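Local coordinates for Serine/threonine/tyrosine-interacting protein (PDB 2R0B) that is a catalytically inactive phosphatase that holds ERK1/ERK2 in the nucleus and keeps FBXW7 from assembling into its SCF ubiquitin ligase, at residues E70-I73 with R74-M78; A138-V141 with H142-Q145; E146-A149 with I150-A153. All coordinates share one frame; numbering follows the deposited sequence.

Interaction 1. Residues E70-I73 with R74-M78; sequences ENII and RFFPM
The backbone oxygen N71 O takes a nearly straight hydrogen bond from R74 NE (2.8 Å, 175° at the hydrogen). The donor rises above the carbonyl plane, but the oxygen lies in the guanidinium plane. The same two residues are joined again. N71 OD1 accepts R74 N at 2.8 Å, with this donor in the plane of the side-chain carbonyl. R74 CG sits between its backbone N and carbonyl carbon (chi1 63°), and this folds the extended side chain back along N71. CG then lies 3.2 Å from N71 OD1. Farther out, R74 NH2 forms a long salt bridge with E70 OE2 at 3.4 Å. Water 1 adds a bond to E70 OE1 and a weak one to NH2, while A65 N also donates to OE1. F75 CE2 lies over the centre of one guanidinium face, while N71 O and water 1 lie at its edge. The apolar half of the turn closes on F76. I73 CA stands over one face of its ring, 3.9 Å from the centroid, as a CH-pi contact. I72 CG1 meets F76 CZ at 3.6 Å. Replacing F76 by an alanine would probably open a gap beside I72 and leave I73 CA without its aromatic cover. This turn leads from the loop after strand 58-63 into helix 76-88. The F76 ring makes edge-to-face pairs with F107 of helix 103-116 and Y147 of helix 138-152, while F75 and M78 lean on strand 58-63.

Interaction 2. Residues A138-V141 with H142-Q145; sequences AGFV and HQLQ. With SO4 (sulfate ion), chain C.
F140 and L144 meet one turn apart on helix 138-152, the last helix of the dual-specificity phosphatase fold. Here the packing is close. L144 N donates to F140 O at 2.9 Å, and L144 CG lies 3.2 Å from the same oxygen. Both side chains are buried: L144 meets A110 and M113 of helix 103-116, and F140 reaches R103. Q143 NE2 comes to the edge of the F140 ring, 4.3 Å from CD1. Its OE1 accepts I72 N and I73 N of the neighbouring loop, and NE2 donates to E70 O. On the solvent side A138, H142 and Q145 are exposed, with few side-chain contacts. The H142 ring edge comes back to A138, with CD2 3.0 Å from A138 O in the ring plane. H142 N also bonds that oxygen, almost straight at 178°. The side chains of Q145 and V141 barely meet, with OE1 3.9 Å from V141 CG1, although Q145 CG lies 3.3 Å from V141 O. Both also touch Y120 of helix 120-130. Q145 runs extended beyond CG toward a sulfate, probably from the crystallisation liquor, that R121 NH2 also binds. Q145 NE2 donates to sulfate O2 at 3.0 Å.

Interaction 3. Residues E146-A149 with I150-A153; sequences EYEA and IYLA
Y147 and Y151 stack in a T-shape, one turn apart near the C-terminal end of helix 138-152, the closing helix of the phosphatase domain. The edge of Y151 points at the face of Y147, with planes at 81° and centroids 5.1 Å apart. Y151 CD2 does the touching, 3.5 Å from Y147 CE2. Y151 CG lies between its backbone N and carbonyl carbon (chi1 63°), a position seldom taken by an aromatic residue within a helix. This swings the ring back over the preceding turn. Its face then covers E148 CA, 3.7 Å from the centroid, in a CH-pi contact. The apolar part of E148 is used as well: its CG rests against L152 CD1. Among the backbone acceptors, E146 O, Y147 O and E148 O receive I150 N, Y151 N and L152 N in regular helical fashion. A153 N gives A149 O a weak bond of 3.2 Å and also bonds I150 O. The polar ends of the side chains are satisfied in different ways. Y147 OH is hydrogen-bonded to E114 OE1 of helix 103-116. Y151 and E148 are instead bridged at the surface by water 2, near the plane of the Y151 ring, while M113 lies against both residues. Water 2 bonds E148 OE2 at 2.8 Å and lies 2.7 Å from Y151 OH.

The three contacts come in order along the chain and lie on the same side of the domain's centre. Interaction 1 forms the loop and first turn of helix 76-88, after strand 58-63. Interactions 2 and 3 are successive parts of helix 138-152, with centres about 12 Å apart. The centre of interaction 1 is about 11 Å from that of interaction 2 and about 13 Å from that of interaction 3. It touches both: I72 packs on F140, and I73 reaches E146 and I150. One turn therefore joins two parts of the C-terminal helix to the region bordering the sheet, within the phosphatase domain of this inactive family member.

Interaction 1. Residues E70-I73 with R74-M78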
loop_
_atom_site.group_PDB
_atom_site.type_symbol
_atom_site.label_atom_id
_atom_site.label_comp_id
_atom_site.label_asym_id
_atom_site.label_seq_id
_atom_site.Cartn_x
_atom_site.Cartn_y
_atom_site.Cartn_z
ATOM N N GLU A 70 5.076 9.066 13.037
ATOM C CA GLU A 70 3.688 8.825 12.633
ATOM C C GLU A 70 3.333 7.374 12.981
ATOM O O GLU A 70 4.121 6.460 12.767
ATOM C CB GLU A 70 3.499 9.097 11.134
ATOM C CG GLU A 70 2.132 8.681 10.544
ATOM C CD GLU A 70 0.965 9.467 11.129
ATOM O OE1 GLU A 70 0.443 10.366 10.420
ATOM O OE2 GLU A 70 0.608 9.218 12.314
ATOM N N ASN A 71 2.170 7.177 13.579
ATOM C CA ASN A 71 1.681 5.837 13.875
ATOM C C ASN A 71 0.961 5.246 12.671
ATOM O O ASN A 71 -0.131 5.714 12.278
ATOM C CB ASN A 71 0.736 5.895 15.082
ATOM C CG ASN A 71 0.112 4.542 15.446
ATOM O OD1 ASN A 71 0.033 3.608 14.635
ATOM N ND2 ASN A 71 -0.358 4.446 16.694
ATOM N N ILE A 72 1.563 4.214 12.080
ATOM C CA ILE A 72 0.875 3.430 11.035
ATOM C C ILE A 72 0.463 2.033 11.511
ATOM O O ILE A 72 -0.420 1.431 10.924
ATOM C CB ILE A 72 1.715 3.278 9.739
ATOM C CG1 ILE A 72 3.016 2.499 9.995
ATOM C CG2 ILE A 72 1.955 4.646 9.097
ATOM C CD1 ILE A 72 3.863 2.281 8.695
ATOM N N ILE A 73 1.092 1.511 12.563
ATOM C CA ILE A 73 0.697 0.189 13.086
ATOM C C ILE A 73 -0.793 0.120 13.455
ATOM O O ILE A 73 -1.435 -0.912 13.261
ATOM C CB ILE A 73 1.616 -0.266 14.256
ATOM C CG1 ILE A 73 1.332 -1.717 14.643
ATOM C CG2 ILE A 73 1.498 0.695 15.444
ATOM C CD1 ILE A 73 2.298 -2.275 15.701
ATOM N N ARG A 74 -1.351 1.234 13.947
ATOM C CA ARG A 74 -2.787 1.277 14.246
ATOM C C ARG A 74 -3.690 0.857 13.065
ATOM O O ARG A 74 -4.825 0.412 13.287
ATOM C CB ARG A 74 -3.198 2.667 14.755
ATOM C CG ARG A 74 -2.997 3.778 13.717
ATOM C CD ARG A 74 -3.252 5.142 14.283
ATOM N NE ARG A 74 -2.701 6.172 13.414
ATOM C CZ ARG A 74 -3.282 7.344 13.159
ATOM N NH1 ARG A 74 -4.454 7.660 13.692
ATOM N NH2 ARG A 74 -2.688 8.206 12.349
ATOM N N PHE A 75 -3.189 0.997 11.831
ATOM C CA PHE A 75 -4.005 0.715 10.637
ATOM C C PHE A 75 -3.665 -0.625 9.956
ATOM O O PHE A 75 -4.395 -1.039 9.023
ATOM C CB PHE A 75 -3.905 1.847 9.582
ATOM C CG PHE A 75 -4.566 3.152 9.989
ATOM C CD1 PHE A 75 -5.907 3.190 10.360
ATOM C CD2 PHE A 75 -3.845 4.345 9.970
ATOM C CE1 PHE A 75 -6.495 4.403 10.752
ATOM C CE2 PHE A 75 -4.423 5.555 10.337
ATOM C CZ PHE A 75 -5.754 5.588 10.721
ATOM N N PHE A 76 -2.625 -1.329 10.419
ATOM C CA PHE A 76 -2.290 -2.615 9.802
ATOM C C PHE A 76 -3.458 -3.630 9.777
ATOM O O PHE A 76 -3.684 -4.239 8.757
ATOM C CB PHE A 76 -1.007 -3.230 10.394
ATOM C CG PHE A 76 0.251 -2.439 10.074
ATOM C CD1 PHE A 76 0.299 -1.581 8.981
ATOM C CD2 PHE A 76 1.394 -2.592 10.840
ATOM C CE1 PHE A 76 1.482 -0.849 8.685
ATOM C CE2 PHE A 76 2.567 -1.872 10.556
ATOM C CZ PHE A 76 2.613 -1.016 9.476
ATOM N N PRO A 77 -4.206 -3.798 10.903
ATOM C CA PRO A 77 -5.349 -4.719 10.842
ATOM C C PRO A 77 -6.390 -4.322 9.798
ATOM O O PRO A 77 -6.880 -5.204 9.088
ATOM C CB PRO A 77 -5.916 -4.684 12.285
ATOM C CG PRO A 77 -4.682 -4.322 13.124
ATOM C CD PRO A 77 -4.009 -3.268 12.270
ATOM N N MET A 78 -6.645 -3.012 9.675
ATOM C CA MET A 78 -7.613 -2.435 8.743
ATOM C C MET A 78 -7.222 -2.758 7.305
ATOM O O MET A 78 -8.035 -3.203 6.494
ATOM C CB MET A 78 -7.658 -0.906 8.970
ATOM C CG MET A 78 -8.555 -0.065 8.034
ATOM S SD MET A 78 -8.636 1.710 8.475
ATOM C CE MET A 78 -8.984 1.689 10.238
HETATM O O HOH W 1 -2.071 10.980 10.695
#

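Interaction 2. Residues A138-V141 with H142-Q145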
loop_
_atom_site.group_PDB
_atom_site.type_symbol
_atom_site.label_atom_id
_atom_site.label_comp_id
_atom_site.label_asym_id
_atom_site.label_seq_id
_atom_site.Cartn_x
_atom_site.Cartn_y
_atom_site.Cartn_z
ATOM N N ALA A 138 12.673 4.746 9.196
ATOM C CA ALA A 138 13.074 3.876 10.297
ATOM C C ALA A 138 11.958 3.660 11.305
ATOM O O ALA A 138 11.847 2.573 11.883
ATOM C CB ALA A 138 14.332 4.450 10.996
ATOM N N GLY A 139 11.099 4.663 11.477
ATOM C CA GLY A 139 10.002 4.542 12.431
ATOM C C GLY A 139 9.052 3.463 11.955
ATOM O O GLY A 139 8.566 2.636 12.736
ATOM N N PHE A 140 8.826 3.464 10.646
ATOM C CA PHE A 140 7.947 2.520 9.984
ATOM C C PHE A 140 8.543 1.111 10.049
ATOM O O PHE A 140 7.811 0.123 10.214
ATOM C CB PHE A 140 7.742 2.922 8.517
ATOM C CG PHE A 140 6.887 4.148 8.325
ATOM C CD1 PHE A 140 6.248 4.773 9.397
ATOM C CD2 PHE A 140 6.708 4.674 7.036
ATOM C CE1 PHE A 140 5.422 5.897 9.175
ATOM C CE2 PHE A 140 5.897 5.799 6.821
ATOM C CZ PHE A 140 5.271 6.408 7.886
ATOM N N VAL A 141 9.863 1.004 9.927
ATOM C CA VAL A 141 10.508 -0.308 10.018
ATOM C C VAL A 141 10.318 -0.906 11.414
ATOM O O VAL A 141 9.889 -2.058 11.558
ATOM C CB VAL A 141 11.979 -0.250 9.655
ATOM C CG1 VAL A 141 12.634 -1.638 9.874
ATOM C CG2 VAL A 141 12.145 0.207 8.218
ATOM N N HIS A 142 10.617 -0.112 12.437
ATOM C CA HIS A 142 10.319 -0.528 13.800
ATOM C C HIS A 142 8.860 -0.955 13.983
ATOM O O HIS A 142 8.599 -1.952 14.668
ATOM C CB HIS A 142 10.697 0.569 14.793
ATOM C CG HIS A 142 12.168 0.686 15.019
ATOM N ND1 HIS A 142 12.776 0.293 16.194
ATOM C CD2 HIS A 142 13.161 1.103 14.202
ATOM C CE1 HIS A 142 14.078 0.500 16.105
ATOM N NE2 HIS A 142 14.340 0.985 14.901
ATOM N N GLN A 143 7.918 -0.199 13.405
ATOM C CA GLN A 143 6.492 -0.530 13.600
ATOM C C GLN A 143 6.097 -1.820 12.886
ATOM O O GLN A 143 5.233 -2.562 13.376
ATOM C CB GLN A 143 5.575 0.616 13.180
ATOM C CG GLN A 143 5.628 1.791 14.128
ATOM C CD GLN A 143 4.799 2.947 13.659
ATOM O OE1 GLN A 143 3.581 2.823 13.421
ATOM N NE2 GLN A 143 5.444 4.102 13.546
ATOM N N LEU A 144 6.749 -2.092 11.754
ATOM C CA LEU A 144 6.557 -3.367 11.053
ATOM C C LEU A 144 6.981 -4.557 11.927
ATOM O O LEU A 144 6.256 -5.545 12.059
ATOM C CB LEU A 144 7.332 -3.338 9.740
ATOM C CG LEU A 144 6.559 -2.474 8.741
ATOM C CD1 LEU A 144 7.465 -2.045 7.585
ATOM C CD2 LEU A 144 5.301 -3.222 8.227
ATOM N N GLN A 145 8.169 -4.442 12.513
ATOM C CA GLN A 145 8.693 -5.429 13.461
ATOM C C GLN A 145 7.818 -5.589 14.711
ATOM O O GLN A 145 7.599 -6.710 15.213
ATOM C CB GLN A 145 10.148 -5.045 13.789
ATOM C CG GLN A 145 11.033 -5.038 12.523
ATOM C CD GLN A 145 12.394 -4.384 12.742
ATOM O OE1 GLN A 145 12.498 -3.320 13.355
ATOM N NE2 GLN A 145 13.447 -5.024 12.234
HETATM S S SO4 C . 14.198 -8.617 11.059
HETATM O O1 SO4 C . 14.188 -9.961 11.668
HETATM O O2 SO4 C . 13.033 -7.965 11.647
HETATM O O3 SO4 C . 15.450 -7.955 11.385
HETATM O O4 SO4 C . 14.066 -8.809 9.623
#

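Interaction 3. Residues E146-A149 with I150-A153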
loop_
_atom_site.group_PDB
_atom_site.type_symbol
_atom_site.label_atom_id
_atom_site.label_comp_id
_atom_site.label_asym_id
_atom_site.label_seq_id
_atom_site.Cartn_x
_atom_site.Cartn_y
_atom_site.Cartn_z
ATOM N N GLU A 146 7.288 -4.469 15.186
ATOM C CA GLU A 146 6.457 -4.428 16.374
ATOM C C GLU A 146 5.143 -5.183 16.119
ATOM O O GLU A 146 4.650 -5.865 16.999
ATOM C CB GLU A 146 6.203 -2.961 16.757
ATOM C CG GLU A 146 5.290 -2.701 17.965
ATOM C CD GLU A 146 4.844 -1.254 18.055
ATOM O OE1 GLU A 146 5.295 -0.425 17.265
ATOM O OE2 GLU A 146 3.993 -0.932 18.922
ATOM N N TYR A 147 4.605 -5.059 14.908
ATOM C CA TYR A 147 3.341 -5.662 14.539
ATOM C C TYR A 147 3.555 -7.171 14.380
ATOM O O TYR A 147 2.692 -7.961 14.750
ATOM C CB TYR A 147 2.807 -5.013 13.246
ATOM C CG TYR A 147 1.480 -5.573 12.761
ATOM C CD1 TYR A 147 0.331 -5.504 13.563
ATOM C CD2 TYR A 147 1.379 -6.170 11.499
ATOM C CE1 TYR A 147 -0.889 -6.037 13.114
ATOM C CE2 TYR A 147 0.170 -6.707 11.043
ATOM C CZ TYR A 147 -0.958 -6.630 11.849
ATOM O OH TYR A 147 -2.164 -7.154 11.407
ATOM N N GLU A 148 4.716 -7.567 13.858
ATOM C CA GLU A 148 5.013 -8.990 13.767
ATOM C C GLU A 148 5.031 -9.620 15.163
ATOM O O GLU A 148 4.498 -10.715 15.368
ATOM C CB GLU A 148 6.336 -9.246 13.036
ATOM C CG GLU A 148 6.694 -10.711 12.944
ATOM C CD GLU A 148 8.114 -10.982 12.423
ATOM O OE1 GLU A 148 9.086 -10.360 12.915
ATOM O OE2 GLU A 148 8.274 -11.860 11.529
ATOM N N ALA A 149 5.619 -8.914 16.130
ATOM C CA ALA A 149 5.643 -9.424 17.497
ATOM C C ALA A 149 4.198 -9.632 18.001
ATOM O O ALA A 149 3.891 -10.619 18.691
ATOM C CB ALA A 149 6.443 -8.484 18.388
ATOM N N ILE A 150 3.305 -8.720 17.629
ATOM C CA ILE A 150 1.903 -8.812 18.021
ATOM C C ILE A 150 1.248 -10.056 17.454
ATOM O O ILE A 150 0.718 -10.885 18.212
ATOM C CB ILE A 150 1.119 -7.544 17.637
ATOM C CG1 ILE A 150 1.682 -6.365 18.422
ATOM C CG2 ILE A 150 -0.379 -7.748 17.911
ATOM C CD1 ILE A 150 1.013 -4.997 18.141
ATOM N N TYR A 151 1.307 -10.228 16.132
ATOM C CA TYR A 151 0.536 -11.320 15.529
ATOM C C TYR A 151 1.140 -12.710 15.752
ATOM O O TYR A 151 0.434 -13.736 15.642
ATOM C CB TYR A 151 0.169 -11.038 14.044
ATOM C CG TYR A 151 1.304 -10.885 13.026
ATOM C CD1 TYR A 151 2.158 -11.958 12.699
ATOM C CD2 TYR A 151 1.455 -9.698 12.315
ATOM C CE1 TYR A 151 3.185 -11.822 11.744
ATOM C CE2 TYR A 151 2.463 -9.556 11.356
ATOM C CZ TYR A 151 3.315 -10.613 11.067
ATOM O OH TYR A 151 4.327 -10.466 10.133
ATOM N N LEU A 152 2.430 -12.745 16.111
ATOM C CA LEU A 152 3.123 -13.996 16.405
ATOM C C LEU A 152 2.899 -14.446 17.839
ATOM O O LEU A 152 3.099 -15.619 18.146
ATOM C CB LEU A 152 4.626 -13.905 16.122
ATOM C CG LEU A 152 5.084 -13.892 14.648
ATOM C CD1 LEU A 152 6.609 -13.941 14.607
ATOM C CD2 LEU A 152 4.484 -15.058 13.845
ATOM N N ALA A 153 2.511 -13.510 18.709
ATOM C CA ALA A 153 2.255 -13.837 20.119
ATOM C C ALA A 153 0.996 -14.668 20.254
ATOM O O ALA A 153 0.037 -14.459 19.511
ATOM C CB ALA A 153 2.132 -12.565 20.937
HETATM O O HOH W 2 6.136 -12.425 9.780
#